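PDB 3ONH: ubiquitin-activating enzyme E1-like from Saccharomyces cerevisiae, which forms, with AOS1, the dimeric E1 ligase that activates the SUMO protein SMT3 in an ATP-dependent reaction, the ubiquitin-fold domain being the piece present here. Local coordinates for residues A[27-32]-A[74-79]. Numbering follows the deposited sequence.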
loop_
_atom_site.group_PDB
_atom_site.type_symbol
_atom_site.label_atom_id
_atom_site.label_comp_id
_atom_site.label_asym_id
_atom_site.label_seq_id
_atom_site.Cartn_x
_atom_site.Cartn_y
_atom_site.Cartn_z
ATOM N N VAL A 27 7.346 -1.983 -2.778
ATOM C CA VAL A 27 7.714 -2.793 -3.929
ATOM C C VAL A 27 6.582 -3.750 -4.305
ATOM O O VAL A 27 6.206 -3.854 -5.475
ATOM C CB VAL A 27 8.987 -3.611 -3.643
ATOM C CG1 VAL A 27 9.416 -4.368 -4.887
ATOM C CG2 VAL A 27 10.105 -2.699 -3.163
ATOM N N LEU A 28 6.034 -4.421 -3.296
ATOM C CA LEU A 28 4.959 -5.395 -3.459
ATOM C C LEU A 28 3.760 -4.798 -4.180
ATOM O O LEU A 28 3.240 -5.368 -5.134
ATOM C CB LEU A 28 4.505 -5.872 -2.084
ATOM C CG LEU A 28 4.013 -7.307 -1.898
ATOM C CD1 LEU A 28 3.273 -7.413 -0.579
ATOM C CD2 LEU A 28 3.121 -7.743 -3.041
ATOM N N ILE A 29 3.300 -3.651 -3.702
ATOM C CA ILE A 29 2.112 -3.039 -4.272
ATOM C C ILE A 29 2.401 -2.477 -5.658
ATOM O O ILE A 29 1.602 -2.612 -6.583
ATOM C CB ILE A 29 1.565 -1.948 -3.351
ATOM C CG1 ILE A 29 1.176 -2.565 -2.004
ATOM C CG2 ILE A 29 0.379 -1.265 -3.998
ATOM C CD1 ILE A 29 0.775 -1.561 -0.961
ATOM N N ARG A 30 3.560 -1.852 -5.806
ATOM C CA ARG A 30 3.945 -1.296 -7.091
ATOM C C ARG A 30 3.990 -2.372 -8.169
ATOM O O ARG A 30 3.409 -2.211 -9.233
ATOM C CB ARG A 30 5.300 -0.602 -6.999
ATOM C CG ARG A 30 5.765 0.010 -8.309
ATOM C CD ARG A 30 7.253 0.302 -8.283
ATOM N NE ARG A 30 7.587 1.454 -7.453
ATOM C CZ ARG A 30 8.444 1.424 -6.435
ATOM N NH1 ARG A 30 9.051 0.291 -6.105
ATOM N NH2 ARG A 30 8.689 2.530 -5.741
ATOM N N GLU A 31 4.683 -3.471 -7.902
ATOM C CA GLU A 31 4.833 -4.512 -8.919
ATOM C C GLU A 31 3.519 -5.240 -9.205
ATOM O O GLU A 31 3.194 -5.520 -10.356
ATOM C CB GLU A 31 5.923 -5.506 -8.520
ATOM C CG GLU A 31 7.277 -4.857 -8.239
ATOM C CD GLU A 31 8.191 -4.823 -9.461
ATOM O OE1 GLU A 31 9.307 -4.263 -9.356
ATOM O OE2 GLU A 31 7.799 -5.364 -10.522
ATOM N N LYS A 32 2.763 -5.534 -8.155
ATOM C CA LYS A 32 1.507 -6.264 -8.294
ATOM C C LYS A 32 0.510 -5.555 -9.208
ATOM O O LYS A 32 -0.142 -6.203 -10.027
ATOM C CB LYS A 32 0.891 -6.544 -6.917
ATOM C CG LYS A 32 -0.540 -7.059 -6.938
ATOM C CD LYS A 32 -0.626 -8.541 -7.248
ATOM C CE LYS A 32 -2.057 -9.053 -7.093
ATOM N NZ LYS A 32 -2.171 -10.512 -7.337
ATOM N N ILE A 74 -5.006 2.434 3.114
ATOM C CA ILE A 74 -3.845 3.014 2.460
ATOM C C ILE A 74 -4.210 3.456 1.057
ATOM O O ILE A 74 -4.895 2.737 0.340
ATOM C CB ILE A 74 -2.691 2.001 2.383
ATOM C CG1 ILE A 74 -2.244 1.621 3.788
ATOM C CG2 ILE A 74 -1.531 2.580 1.611
ATOM C CD1 ILE A 74 -2.073 2.802 4.686
ATOM N N LEU A 75 -3.768 4.651 0.674
ATOM C CA LEU A 75 -3.969 5.141 -0.681
ATOM C C LEU A 75 -2.640 5.154 -1.425
ATOM O O LEU A 75 -1.701 5.832 -1.023
ATOM C CB LEU A 75 -4.577 6.543 -0.674
ATOM C CG LEU A 75 -4.792 7.154 -2.053
ATOM C CD1 LEU A 75 -5.950 6.477 -2.767
ATOM C CD2 LEU A 75 -5.043 8.637 -1.931
ATOM N N PHE A 76 -2.569 4.410 -2.519
ATOM C CA PHE A 76 -1.320 4.211 -3.230
ATOM C C PHE A 76 -1.442 4.837 -4.606
ATOM O O PHE A 76 -2.255 4.391 -5.415
ATOM C CB PHE A 76 -1.058 2.714 -3.359
ATOM C CG PHE A 76 0.363 2.368 -3.668
ATOM C CD1 PHE A 76 1.241 2.019 -2.655
ATOM C CD2 PHE A 76 0.821 2.372 -4.972
ATOM C CE1 PHE A 76 2.555 1.688 -2.934
ATOM C CE2 PHE A 76 2.130 2.042 -5.257
ATOM C CZ PHE A 76 3.001 1.704 -4.238
ATOM N N SER A 77 -0.643 5.870 -4.865
ATOM C CA SER A 77 -0.791 6.684 -6.060
ATOM C C SER A 77 0.434 6.725 -6.976
ATOM O O SER A 77 1.565 6.508 -6.545
ATOM C CB SER A 77 -1.153 8.119 -5.674
ATOM O OG SER A 77 -2.356 8.169 -4.939
ATOM N N ASP A 78 0.172 7.038 -8.244
ATOM C CA ASP A 78 1.189 7.216 -9.282
ATOM C C ASP A 78 1.663 8.671 -9.304
ATOM O O ASP A 78 0.868 9.591 -9.504
ATOM C CB ASP A 78 0.589 6.798 -10.641
ATOM C CG ASP A 78 1.424 7.241 -11.847
ATOM O OD1 ASP A 78 2.150 8.254 -11.768
ATOM O OD2 ASP A 78 1.325 6.575 -12.902
ATOM N N GLU A 79 2.956 8.886 -9.101
ATOM C CA GLU A 79 3.469 10.253 -8.997
ATOM C C GLU A 79 4.411 10.635 -10.128
ATOM O O GLU A 79 4.961 11.733 -10.139
ATOM C CB GLU A 79 4.163 10.477 -7.651
ATOM C CG GLU A 79 3.251 10.334 -6.444
ATOM C CD GLU A 79 2.183 11.410 -6.389
ATOM O OE1 GLU A 79 2.367 12.469 -7.022
ATOM O OE2 GLU A 79 1.158 11.200 -5.706
#
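Ile29 and Phe76 meet where the helix of a ubiquitin-like β-grasp fold settles on its curved sheet, a small worked example of an aliphatic methyl from a helix seated on an aromatic ring from a sheet. In this ubiquitin-fold domain of the E1 subunit UBA2, helix 22-33 lies against strand 73-78, and the two CA atoms of Ile29 and Phe76 stand 8.1 Å apart.

The main interaction is CH-pi. The methyl CG2 of Ile29 sits over the centre of the Phe76 ring, 3.5 Å from the centroid and only 8° off the ring normal. Phe76 leaves the strand toward the helix, and with CG anti to the backbone N (chi1 -162°) its ring leans to the side of its own carbonyl carbon, under the CG2 methyl.

Van der Waals packing extends the contact. CB of Ile29 rests 3.8 Å from CE1 of Phe76, while the far end of the ring, CZ, comes within 3.9 Å of the backbone N of Arg30. The guanidinium group of Arg30 turns instead to the chain beyond the helix, where NH2 donates to Gln37 O.

The ring is also bordered by Tyr35, Ile39 and Leu41 and by Ile89 of strand 84-95, placing it in the hydrophobic core between helix and sheet. An alanine here would remove the surface on which CG2 rests and would probably leave a gap beneath the helix, with Ile29 less firmly seated. At the isoleucine's other branch, methyl CD1 of Ile29 lies 4.0 Å from CD1 of Phe76.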